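Local coordinates for protein sesquisabinene B synthase 2 (Santalum album, PDB 6A2A) that probably converts farnesyl diphosphate into the sesquiterpene sesquisabinene B, as a magnesium- or manganese-dependent terpene synthase of plants, at residues A[115-118]-A[123-126]; A[126-131]-A[141-146]; A[268-273]-A[354-359]. All coordinates share one frame; numbering follows the deposited sequence.

Contact 1: residues A[115-118]-A[123-126]; sequences AWWI and ATSL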
ATOM      1  N   ALA A 115      47.177  23.611 -25.220  1.00 35.31           N
ATOM      2  CA  ALA A 115      48.134  24.211 -24.287  1.00 37.09           C
ATOM      3  C   ALA A 115      47.503  24.418 -22.899  1.00 33.00           C
ATOM      4  O   ALA A 115      48.210  24.520 -21.911  1.00 36.25           O
ATOM      5  CB  ALA A 115      48.671  25.517 -24.856  1.00 37.14           C
ATOM      6  N   TRP A 116      46.199  24.534 -22.817  1.00 34.89           N
ATOM      7  CA  TRP A 116      45.558  24.687 -21.509  1.00 35.66           C
ATOM      8  C   TRP A 116      45.714  23.441 -20.604  1.00 35.69           C
ATOM      9  O   TRP A 116      45.611  23.572 -19.381  1.00 32.48           O
ATOM     10  CB  TRP A 116      44.101  25.096 -21.702  1.00 33.47           C
ATOM     11  CG  TRP A 116      43.260  24.044 -22.351  1.00 36.34           C
ATOM     12  CD1 TRP A 116      43.108  23.798 -23.685  1.00 35.48           C
ATOM     13  CD2 TRP A 116      42.502  23.035 -21.669  1.00 34.57           C
ATOM     14  NE1 TRP A 116      42.256  22.742 -23.882  1.00 35.50           N
ATOM     15  CE2 TRP A 116      41.888  22.239 -22.662  1.00 34.00           C
ATOM     16  CE3 TRP A 116      42.288  22.743 -20.323  1.00 33.27           C
ATOM     17  CZ2 TRP A 116      41.053  21.176 -22.341  1.00 31.52           C
ATOM     18  CZ3 TRP A 116      41.420  21.722 -20.006  1.00 35.64           C
ATOM     19  CH2 TRP A 116      40.821  20.952 -20.998  1.00 32.44           C
ATOM     20  N   TRP A 117      46.006  22.244 -21.110  1.00 30.55           N
ATOM     21  CA  TRP A 117      46.171  21.143 -20.161  1.00 30.81           C
ATOM     22  C   TRP A 117      47.540  20.477 -20.200  1.00 28.31           C
ATOM     23  O   TRP A 117      48.006  19.884 -19.229  1.00 29.41           O
ATOM     24  CB  TRP A 117      45.025  20.143 -20.364  1.00 31.86           C
ATOM     25  CG  TRP A 117      44.939  19.513 -21.726  1.00 28.63           C
ATOM     26  CD1 TRP A 117      44.185  19.943 -22.775  1.00 32.11           C
ATOM     27  CD2 TRP A 117      45.530  18.283 -22.145  1.00 25.99           C
ATOM     28  NE1 TRP A 117      44.271  19.057 -23.824  1.00 31.65           N
ATOM     29  CE2 TRP A 117      45.102  18.038 -23.465  1.00 27.35           C
ATOM     30  CE3 TRP A 117      46.378  17.350 -21.542  1.00 28.13           C
ATOM     31  CZ2 TRP A 117      45.475  16.902 -24.177  1.00 28.89           C
ATOM     32  CZ3 TRP A 117      46.741  16.231 -22.242  1.00 31.46           C
ATOM     33  CH2 TRP A 117      46.324  16.027 -23.557  1.00 27.35           C
ATOM     34  N   ILE A 118      48.238  20.537 -21.321  1.00 30.17           N
ATOM     35  CA  ILE A 118      49.507  19.891 -21.426  1.00 29.67           C
ATOM     36  C   ILE A 118      50.454  20.383 -20.322  1.00 33.38           C
ATOM     37  O   ILE A 118      50.594  21.617 -20.136  1.00 38.53           O
ATOM     38  CB  ILE A 118      50.076  20.192 -22.837  1.00 35.25           C
ATOM     39  CG1 ILE A 118      49.270  19.455 -23.910  1.00 34.55           C
ATOM     40  CG2 ILE A 118      51.552  19.864 -22.910  1.00 38.67           C
ATOM     41  CD1 ILE A 118      49.487  17.989 -23.894  1.00 36.63           C
ATOM     42  N   ALA A 123      44.855  19.698 -14.738  1.00 22.94           N
ATOM     43  CA  ALA A 123      44.032  19.836 -15.898  1.00 24.79           C
ATOM     44  C   ALA A 123      44.044  18.550 -16.730  1.00 22.89           C
ATOM     45  O   ALA A 123      42.992  18.188 -17.280  1.00 24.05           O
ATOM     46  CB  ALA A 123      44.509  20.986 -16.763  1.00 25.02           C
ATOM     47  N   THR A 124      45.182  17.936 -16.807  1.00 23.36           N
ATOM     48  CA  THR A 124      45.345  16.747 -17.604  1.00 25.72           C
ATOM     49  C   THR A 124      44.474  15.640 -16.994  1.00 27.57           C
ATOM     50  O   THR A 124      43.747  14.936 -17.727  1.00 25.64           O
ATOM     51  CB  THR A 124      46.786  16.251 -17.675  1.00 27.68           C
ATOM     52  OG1 THR A 124      47.641  17.195 -18.362  1.00 25.38           O
ATOM     53  CG2 THR A 124      46.871  14.930 -18.419  1.00 26.83           C
ATOM     54  N   SER A 125      44.543  15.555 -15.683  1.00 23.24           N
ATOM     55  CA  SER A 125      43.877  14.498 -14.880  1.00 23.60           C
ATOM     56  C   SER A 125      42.378  14.712 -14.955  1.00 23.72           C
ATOM     57  O   SER A 125      41.593  13.771 -15.221  1.00 24.45           O
ATOM     58  CB  SER A 125      44.363  14.555 -13.429  1.00 24.03           C
ATOM     59  OG  SER A 125      45.723  14.191 -13.229  1.00 22.28           O
ATOM     60  N   LEU A 126      41.925  15.923 -14.618  1.00 22.56           N
ATOM     61  CA  LEU A 126      40.527  16.267 -14.702  1.00 23.15           C
ATOM     62  C   LEU A 126      39.982  15.999 -16.121  1.00 28.69           C
ATOM     63  O   LEU A 126      38.916  15.418 -16.300  1.00 25.65           O
ATOM     64  CB  LEU A 126      40.287  17.713 -14.272  1.00 23.00           C
ATOM     65  CG  LEU A 126      38.834  18.142 -14.220  1.00 23.20           C
ATOM     66  CD1 LEU A 126      38.056  17.343 -13.157  1.00 25.24           C
ATOM     67  CD2 LEU A 126      38.681  19.605 -13.932  1.00 28.56           C
TER
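Trp117 meets Thr124 and Ala123 where a loop folds back on the first turn of helix 121-133. The indole and the threonine side chain cross at about a right angle. Thr124 OG1 lies in the plane of the indole, at the rim of its six-membered ring, 3.4 Å from Trp117 CE3. The methyl Thr124 CG2 is 4.0 Å from both Trp117 CE3 and Trp117 CZ3. Trp117 places its CG between the backbone N and the carbonyl carbon (chi1 61°), which turns the ring to this threonine. Thr124 OG1 also comes within 2.8 Å of Trp117 O, but the hydrogen bond of this hydroxyl is to Asn120 O. At the other end of the indole, NE1 is tied to Asp114 OD1. At the root of the side chain Ala123 CB rests 3.7 Å from Trp117 CB, an apolar touch, and the same methyl, Ala123 CB, also lies 3.8 Å from Trp116 O. The contact joins the loop after helix 98-110 to the start of helix 121-133, with Leu79 of helix 78-90 against Ala123, and Val142 and Phe146 of the following loop against Thr124.

Contact 2: residues A[126-131]-A[141-146]; sequences LRFRIM and DVFERF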
ATOM      1  N   LEU A 126      41.925  15.923 -14.618  1.00 22.56           N
ATOM      2  CA  LEU A 126      40.527  16.267 -14.702  1.00 23.15           C
ATOM      3  C   LEU A 126      39.982  15.999 -16.121  1.00 28.69           C
ATOM      4  O   LEU A 126      38.916  15.418 -16.300  1.00 25.65           O
ATOM      5  CB  LEU A 126      40.287  17.713 -14.272  1.00 23.00           C
ATOM      6  CG  LEU A 126      38.834  18.142 -14.220  1.00 23.20           C
ATOM      7  CD1 LEU A 126      38.056  17.343 -13.157  1.00 25.24           C
ATOM      8  CD2 LEU A 126      38.681  19.605 -13.932  1.00 28.56           C
ATOM      9  N   ARG A 127      40.703  16.424 -17.142  1.00 24.66           N
ATOM     10  CA  ARG A 127      40.223  16.193 -18.481  1.00 27.38           C
ATOM     11  C   ARG A 127      40.104  14.681 -18.754  1.00 23.26           C
ATOM     12  O   ARG A 127      39.098  14.255 -19.326  1.00 25.60           O
ATOM     13  CB  ARG A 127      41.206  16.841 -19.470  1.00 27.15           C
ATOM     14  CG  ARG A 127      40.758  16.759 -20.924  1.00 26.35           C
ATOM     15  CD  ARG A 127      41.835  17.340 -21.835  1.00 30.37           C
ATOM     16  NE  ARG A 127      41.495  17.039 -23.230  1.00 30.47           N
ATOM     17  CZ  ARG A 127      41.962  16.007 -23.905  1.00 30.67           C
ATOM     18  NH1 ARG A 127      42.696  15.077 -23.318  1.00 28.05           N
ATOM     19  NH2 ARG A 127      41.693  15.918 -25.198  1.00 29.77           N
ATOM     20  N   PHE A 128      41.123  13.930 -18.399  1.00 25.04           N
ATOM     21  CA  PHE A 128      41.139  12.491 -18.557  1.00 24.47           C
ATOM     22  C   PHE A 128      39.891  11.892 -17.910  1.00 27.17           C
ATOM     23  O   PHE A 128      39.149  11.063 -18.517  1.00 26.44           O
ATOM     24  CB  PHE A 128      42.402  11.886 -17.958  1.00 23.10           C
ATOM     25  CG  PHE A 128      42.444  10.372 -17.939  1.00 24.57           C
ATOM     26  CD1 PHE A 128      41.866   9.645 -16.897  1.00 21.68           C
ATOM     27  CD2 PHE A 128      43.026   9.653 -18.977  1.00 23.10           C
ATOM     28  CE1 PHE A 128      41.906   8.263 -16.890  1.00 25.37           C
ATOM     29  CE2 PHE A 128      43.044   8.269 -18.978  1.00 23.50           C
ATOM     30  CZ  PHE A 128      42.484   7.569 -17.926  1.00 24.00           C
ATOM     31  N   ARG A 129      39.627  12.335 -16.691  1.00 22.26           N
ATOM     32  CA  ARG A 129      38.488  11.732 -15.956  1.00 22.49           C
ATOM     33  C   ARG A 129      37.140  12.121 -16.551  1.00 24.54           C
ATOM     34  O   ARG A 129      36.281  11.228 -16.736  1.00 24.52           O
ATOM     35  CB  ARG A 129      38.546  12.073 -14.465  1.00 23.34           C
ATOM     36  CG  ARG A 129      37.308  11.600 -13.709  1.00 21.69           C
ATOM     37  CD  ARG A 129      37.529  11.583 -12.200  1.00 22.82           C
ATOM     38  NE  ARG A 129      37.685  12.941 -11.652  1.00 20.87           N
ATOM     39  CZ  ARG A 129      36.736  13.812 -11.454  1.00 22.18           C
ATOM     40  NH1 ARG A 129      35.471  13.537 -11.748  1.00 22.28           N
ATOM     41  NH2 ARG A 129      37.053  15.009 -10.930  1.00 25.39           N
ATOM     42  N   ILE A 130      36.888  13.405 -16.807  1.00 22.16           N
ATOM     43  CA  ILE A 130      35.616  13.872 -17.255  1.00 24.55           C
ATOM     44  C   ILE A 130      35.327  13.275 -18.632  1.00 25.46           C
ATOM     45  O   ILE A 130      34.184  12.944 -18.932  1.00 23.49           O
ATOM     46  CB  ILE A 130      35.514  15.412 -17.299  1.00 28.71           C
ATOM     47  CG1 ILE A 130      35.807  16.067 -15.943  1.00 36.61           C
ATOM     48  CG2 ILE A 130      34.156  15.831 -17.816  1.00 31.11           C
ATOM     49  CD1 ILE A 130      34.708  15.911 -14.935  1.00 38.10           C
ATOM     50  N   MET A 131      36.340  13.279 -19.479  1.00 24.13           N
ATOM     51  CA  MET A 131      36.174  12.635 -20.827  1.00 25.20           C
ATOM     52  C   MET A 131      35.736  11.163 -20.677  1.00 23.92           C
ATOM     53  O   MET A 131      34.693  10.775 -21.243  1.00 24.91           O
ATOM     54  CB  MET A 131      37.468  12.733 -21.617  1.00 27.28           C
ATOM     55  CG  MET A 131      37.828  14.153 -22.068  1.00 33.08           C
ATOM     56  SD  MET A 131      36.593  14.969 -23.023  1.00 36.25           S
ATOM     57  CE  MET A 131      37.100  16.684 -22.867  1.00 43.43           C
ATOM     58  N   ASP A 141      48.533   7.309 -21.889  1.00 30.07           N
ATOM     59  CA  ASP A 141      49.765   7.995 -22.315  1.00 34.42           C
ATOM     60  C   ASP A 141      49.829   9.495 -21.998  1.00 30.42           C
ATOM     61  O   ASP A 141      50.940  10.070 -21.934  1.00 31.78           O
ATOM     62  CB  ASP A 141      49.896   7.792 -23.854  1.00 35.84           C
ATOM     63  CG  ASP A 141      49.859   6.303 -24.253  1.00 46.20           C
ATOM     64  OD1 ASP A 141      48.757   5.650 -24.146  1.00 42.39           O
ATOM     65  OD2 ASP A 141      50.925   5.798 -24.678  1.00 53.01           O
ATOM     66  N   VAL A 142      48.692  10.155 -21.881  1.00 27.86           N
ATOM     67  CA  VAL A 142      48.669  11.568 -21.460  1.00 30.63           C
ATOM     68  C   VAL A 142      49.439  11.786 -20.149  1.00 29.53           C
ATOM     69  O   VAL A 142      49.834  12.967 -19.889  1.00 33.26           O
ATOM     70  CB  VAL A 142      47.261  12.162 -21.330  1.00 26.74           C
ATOM     71  CG1 VAL A 142      46.494  12.120 -22.637  1.00 29.31           C
ATOM     72  CG2 VAL A 142      46.494  11.538 -20.157  1.00 29.34           C
ATOM     73  N   PHE A 143      49.653  10.756 -19.326  1.00 28.49           N
ATOM     74  CA  PHE A 143      50.331  10.932 -18.041  1.00 28.94           C
ATOM     75  C   PHE A 143      51.822  10.699 -18.181  1.00 29.94           C
ATOM     76  O   PHE A 143      52.528  10.975 -17.223  1.00 28.58           O
ATOM     77  CB  PHE A 143      49.743  10.048 -16.934  1.00 25.35           C
ATOM     78  CG  PHE A 143      48.331  10.424 -16.620  1.00 24.99           C
ATOM     79  CD1 PHE A 143      48.030  11.598 -15.939  1.00 23.06           C
ATOM     80  CD2 PHE A 143      47.285   9.616 -17.030  1.00 26.33           C
ATOM     81  CE1 PHE A 143      46.723  11.946 -15.677  1.00 24.51           C
ATOM     82  CE2 PHE A 143      45.985   9.982 -16.788  1.00 26.72           C
ATOM     83  CZ  PHE A 143      45.699  11.144 -16.111  1.00 26.31           C
ATOM     84  N   GLU A 144      52.324  10.291 -19.380  1.00 28.77           N
ATOM     85  CA  GLU A 144      53.729   9.806 -19.466  1.00 29.41           C
ATOM     86  C   GLU A 144      54.710  10.943 -19.117  1.00 29.09           C
ATOM     87  O   GLU A 144      55.753  10.693 -18.554  1.00 28.04           O
ATOM     88  CB  GLU A 144      54.050   9.277 -20.869  1.00 35.98           C
ATOM     89  CG  GLU A 144      55.498   8.836 -21.026  1.00 37.43           C
ATOM     90  CD  GLU A 144      55.843   7.563 -20.267  1.00 41.20           C
ATOM     91  OE1 GLU A 144      56.914   7.522 -19.599  1.00 41.57           O
ATOM     92  OE2 GLU A 144      55.029   6.596 -20.334  1.00 42.77           O
ATOM     93  N   ARG A 145      54.357  12.145 -19.539  1.00 28.42           N
ATOM     94  CA  ARG A 145      55.190  13.320 -19.356  1.00 32.80           C
ATOM     95  C   ARG A 145      55.376  13.744 -17.927  1.00 36.53           C
ATOM     96  O   ARG A 145      56.217  14.543 -17.642  1.00 33.84           O
ATOM     97  CB  ARG A 145      54.720  14.475 -20.195  1.00 30.68           C
ATOM     98  CG  ARG A 145      53.699  15.322 -19.545  1.00 36.13           C
ATOM     99  CD  ARG A 145      53.221  16.413 -20.455  1.00 38.77           C
ATOM    100  NE  ARG A 145      52.966  15.940 -21.789  1.00 48.05           N
ATOM    101  CZ  ARG A 145      53.400  16.513 -22.905  1.00 56.56           C
ATOM    102  NH1 ARG A 145      54.105  17.622 -22.880  1.00 48.50           N
ATOM    103  NH2 ARG A 145      53.096  15.967 -24.053  1.00 56.95           N
ATOM    104  N   PHE A 146      54.599  13.166 -17.031  1.00 27.02           N
ATOM    105  CA  PHE A 146      54.730  13.448 -15.625  1.00 26.30           C
ATOM    106  C   PHE A 146      55.618  12.417 -14.960  1.00 27.09           C
ATOM    107  O   PHE A 146      55.758  12.403 -13.784  1.00 29.02           O
ATOM    108  CB  PHE A 146      53.359  13.569 -14.960  1.00 25.84           C
ATOM    109  CG  PHE A 146      52.525  14.672 -15.505  1.00 28.25           C
ATOM    110  CD1 PHE A 146      52.719  15.958 -15.106  1.00 26.86           C
ATOM    111  CD2 PHE A 146      51.569  14.435 -16.444  1.00 25.15           C
ATOM    112  CE1 PHE A 146      51.954  16.962 -15.604  1.00 27.59           C
ATOM    113  CE2 PHE A 146      50.818  15.441 -16.956  1.00 25.35           C
ATOM    114  CZ  PHE A 146      51.007  16.711 -16.534  1.00 27.29           C
TER
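Phe128 carries the 126-131 side of this contact, meeting Phe143 and Val142 of the 3-10 segment that follows helix 121-133. Coming after Arg127, whose side chain packs on Trp117, Phe128 directs its CB at the partner, and CG, anti to the backbone N (chi1 174°), carries the ring on to offer one face to Phe143. The two rings form a T-shaped (edge-to-face) pair in which Phe143 supplies the edge, the centroids being 5.2 Å apart and the planes inclined at 64°. The leading atom is Phe143 CE2, off-centre over the Phe128 face and 3.7 Å from Phe128 CD2; beside it, Phe143 CZ lies 3.9 Å from Phe128 CB. Val142 adds a looser touch, Val142 CG2 standing 4.1 Å from Phe128 CD2, and the same methyl also sits over the rim of one Phe143 face. Beyond Phe128 the helix turns to other partners, Arg129 making salt bridges to Asp86 of helix 78-90 and to Glu133. Leu180 of helix 178-192 packs on both phenylalanines. This buried pair joins helix 121-133 to the 3-10 turn after it, with helix 178-192 against both side chains, inside the all-helical N-terminal domain of a plant terpene synthase.

Contact 3: residues A[268-273]-A[354-359]; sequences VGTGLD and LLTMFN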
ATOM      1  N   VAL A 268       5.048  -1.926   8.216  1.00 20.39           N
ATOM      2  CA  VAL A 268       4.259  -2.186   9.406  1.00 21.27           C
ATOM      3  C   VAL A 268       3.061  -3.091   9.032  1.00 21.50           C
ATOM      4  O   VAL A 268       2.661  -3.985   9.827  1.00 21.56           O
ATOM      5  CB  VAL A 268       3.859  -0.840  10.062  1.00 21.85           C
ATOM      6  CG1 VAL A 268       2.804  -1.044  11.141  1.00 26.53           C
ATOM      7  CG2 VAL A 268       5.088  -0.137  10.636  1.00 24.87           C
ATOM      8  N   GLY A 269       2.470  -2.911   7.851  1.00 20.80           N
ATOM      9  CA  GLY A 269       1.401  -3.768   7.366  1.00 22.64           C
ATOM     10  C   GLY A 269       1.801  -5.221   7.188  1.00 24.37           C
ATOM     11  O   GLY A 269       0.985  -6.137   7.355  1.00 25.51           O
ATOM     12  N   THR A 270       3.071  -5.487   6.831  1.00 21.42           N
ATOM     13  CA  THR A 270       3.488  -6.882   6.714  1.00 20.23           C
ATOM     14  C   THR A 270       3.586  -7.505   8.104  1.00 19.16           C
ATOM     15  O   THR A 270       3.735  -8.719   8.199  1.00 20.81           O
ATOM     16  CB  THR A 270       4.875  -7.071   6.060  1.00 18.30           C
ATOM     17  OG1 THR A 270       5.926  -6.481   6.833  1.00 19.05           O
ATOM     18  CG2 THR A 270       4.918  -6.483   4.675  1.00 19.85           C
ATOM     19  N   GLY A 271       3.719  -6.715   9.167  1.00 20.08           N
ATOM     20  CA  GLY A 271       4.050  -7.249  10.464  1.00 21.43           C
ATOM     21  C   GLY A 271       5.516  -7.636  10.657  1.00 22.58           C
ATOM     22  O   GLY A 271       5.890  -8.005  11.774  1.00 22.60           O
ATOM     23  N   LEU A 272       6.395  -7.464   9.654  1.00 21.46           N
ATOM     24  CA  LEU A 272       7.782  -7.938   9.766  1.00 19.58           C
ATOM     25  C   LEU A 272       8.638  -7.081  10.690  1.00 21.03           C
ATOM     26  O   LEU A 272       9.696  -7.526  11.159  1.00 21.49           O
ATOM     27  CB  LEU A 272       8.383  -8.065   8.369  1.00 19.47           C
ATOM     28  CG  LEU A 272       7.752  -9.123   7.483  1.00 20.07           C
ATOM     29  CD1 LEU A 272       8.478  -9.256   6.126  1.00 21.92           C
ATOM     30  CD2 LEU A 272       7.643 -10.477   8.183  1.00 22.28           C
ATOM     31  N   ASP A 273       8.177  -5.873  10.999  1.00 19.03           N
ATOM     32  CA  ASP A 273       8.777  -5.053  11.994  1.00 21.82           C
ATOM     33  C   ASP A 273       8.726  -5.698  13.369  1.00 20.16           C
ATOM     34  O   ASP A 273       9.549  -5.353  14.224  1.00 25.73           O
ATOM     35  CB  ASP A 273       8.169  -3.654  12.023  1.00 23.18           C
ATOM     36  CG  ASP A 273       6.741  -3.626  12.448  1.00 25.53           C
ATOM     37  OD1 ASP A 273       5.923  -4.464  12.014  1.00 25.65           O
ATOM     38  OD2 ASP A 273       6.437  -2.723  13.262  1.00 30.34           O
ATOM     39  N   LEU A 354       8.105 -15.599   4.654  1.00 17.02           N
ATOM     40  CA  LEU A 354       7.906 -16.381   3.469  1.00 17.27           C
ATOM     41  C   LEU A 354       6.754 -15.795   2.642  1.00 15.99           C
ATOM     42  O   LEU A 354       6.867 -15.589   1.421  1.00 15.17           O
ATOM     43  CB  LEU A 354       7.599 -17.835   3.822  1.00 19.23           C
ATOM     44  CG  LEU A 354       7.156 -18.730   2.666  1.00 20.52           C
ATOM     45  CD1 LEU A 354       8.258 -18.891   1.666  1.00 25.40           C
ATOM     46  CD2 LEU A 354       6.753 -20.105   3.178  1.00 28.34           C
ATOM     47  N   LEU A 355       5.636 -15.604   3.293  1.00 18.28           N
ATOM     48  CA  LEU A 355       4.458 -15.202   2.563  1.00 18.34           C
ATOM     49  C   LEU A 355       4.580 -13.736   2.134  1.00 17.01           C
ATOM     50  O   LEU A 355       3.994 -13.333   1.098  1.00 19.30           O
ATOM     51  CB  LEU A 355       3.213 -15.390   3.434  1.00 18.95           C
ATOM     52  CG  LEU A 355       2.798 -16.849   3.649  1.00 19.25           C
ATOM     53  CD1 LEU A 355       1.653 -16.951   4.653  1.00 19.96           C
ATOM     54  CD2 LEU A 355       2.443 -17.516   2.334  1.00 20.77           C
ATOM     55  N   THR A 356       5.342 -12.931   2.868  1.00 16.00           N
ATOM     56  CA  THR A 356       5.595 -11.565   2.398  1.00 17.57           C
ATOM     57  C   THR A 356       6.481 -11.568   1.149  1.00 17.47           C
ATOM     58  O   THR A 356       6.251 -10.813   0.218  1.00 14.90           O
ATOM     59  CB  THR A 356       6.124 -10.691   3.522  1.00 17.49           C
ATOM     60  OG1 THR A 356       5.164 -10.625   4.590  1.00 19.76           O
ATOM     61  CG2 THR A 356       6.463  -9.306   3.012  1.00 17.21           C
ATOM     62  N   MET A 357       7.518 -12.401   1.121  1.00 16.57           N
ATOM     63  CA  MET A 357       8.313 -12.585  -0.066  1.00 18.05           C
ATOM     64  C   MET A 357       7.440 -12.962  -1.262  1.00 17.96           C
ATOM     65  O   MET A 357       7.564 -12.394  -2.335  1.00 17.35           O
ATOM     66  CB  MET A 357       9.387 -13.663   0.147  1.00 17.82           C
ATOM     67  CG  MET A 357      10.095 -14.083  -1.155  1.00 19.84           C
ATOM     68  SD  MET A 357      10.829 -15.719  -0.961  1.00 25.14           S
ATOM     69  CE  MET A 357       9.355 -16.750  -1.002  1.00 25.71           C
ATOM     70  N   PHE A 358       6.528 -13.925  -1.052  1.00 17.92           N
ATOM     71  CA  PHE A 358       5.652 -14.420  -2.087  1.00 19.23           C
ATOM     72  C   PHE A 358       4.721 -13.284  -2.596  1.00 16.75           C
ATOM     73  O   PHE A 358       4.654 -13.047  -3.782  1.00 17.56           O
ATOM     74  CB  PHE A 358       4.867 -15.603  -1.499  1.00 17.83           C
ATOM     75  CG  PHE A 358       3.903 -16.271  -2.436  1.00 18.85           C
ATOM     76  CD1 PHE A 358       4.373 -17.111  -3.410  1.00 20.89           C
ATOM     77  CD2 PHE A 358       2.541 -16.017  -2.363  1.00 21.62           C
ATOM     78  CE1 PHE A 358       3.506 -17.751  -4.275  1.00 22.51           C
ATOM     79  CE2 PHE A 358       1.681 -16.667  -3.227  1.00 19.47           C
ATOM     80  CZ  PHE A 358       2.169 -17.533  -4.158  1.00 20.44           C
ATOM     81  N   ASN A 359       4.057 -12.596  -1.685  1.00 17.50           N
ATOM     82  CA  ASN A 359       3.063 -11.568  -1.986  1.00 18.29           C
ATOM     83  C   ASN A 359       3.733 -10.363  -2.673  1.00 18.56           C
ATOM     84  O   ASN A 359       3.219  -9.842  -3.675  1.00 18.58           O
ATOM     85  CB  ASN A 359       2.262 -11.107  -0.770  1.00 18.07           C
ATOM     86  CG  ASN A 359       1.319 -12.168  -0.225  1.00 18.59           C
ATOM     87  OD1 ASN A 359       1.120 -13.184  -0.859  1.00 20.36           O
ATOM     88  ND2 ASN A 359       0.824 -11.957   0.975  1.00 21.90           N
TER
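In the all-helical class I terpene synthase fold of the metal-binding domain, the end of helix 239-270 and the 3-10 turn after it pack through Thr270 and Leu272 on Thr356 of helix 348-372. Gly271 is the first residue to leave helical angles, with positive phi (77°); an ST turn at Thr270 spans the bend, and a short 3-10 segment follows. Three buried side chains make the contact, and it is apolar. Thr270 and Thr356 cross at about a right angle, their methyls meeting at 3.6 Å between Thr270 CG2 and Thr356 CG2. Leu272 approaches the same methyl tip to tip, with Leu272 CD1 3.7 Å from Thr356 CG2 and 3.8 Å from Thr356 CB. Its chain is extended, chi2 being -176°, which carries CD1 outward to the threonine. Leu311 of helix 299-321 packs on both Leu272 and Thr356. That helix also bears Asp316 and Asp320, which bind magnesium in this protein although none is bound to this chain. Tyr366 of the second subunit packs on Leu272 and hydrogen-bonds through its OH to Thr270 O, placing the contact at the dimer interface. The hydroxyls are held within their own helices, Thr356 OG1 by Met352 O and Thr270 OG1 by Trp267 O; in the ST turn, Thr270 OG1 also accepts from Leu272 N at 3.0 Å, with an N-H...O angle of 161°.

Contacts 1 and 2 are neighbours in the N-terminal domain, their centres 7 Å apart, and both use helix 121-133: one holds the loop that enters it, the other the turn that follows it. They share Leu126 and touch directly, for instance where Ser125 OG packs near Phe143 CE1. Contact 3 is far off in the metal-binding domain, with at least about 39 Å between nearest atoms, on the other side of the chain's centre. All three are mainly buried, yet they differ in chemistry: an indole edge with a threonine and an alanine in contact 1, two phenylalanines and a valine methyl in contact 2, threonine methyls and a leucine in contact 3. Contact 3 alone is met by the second subunit.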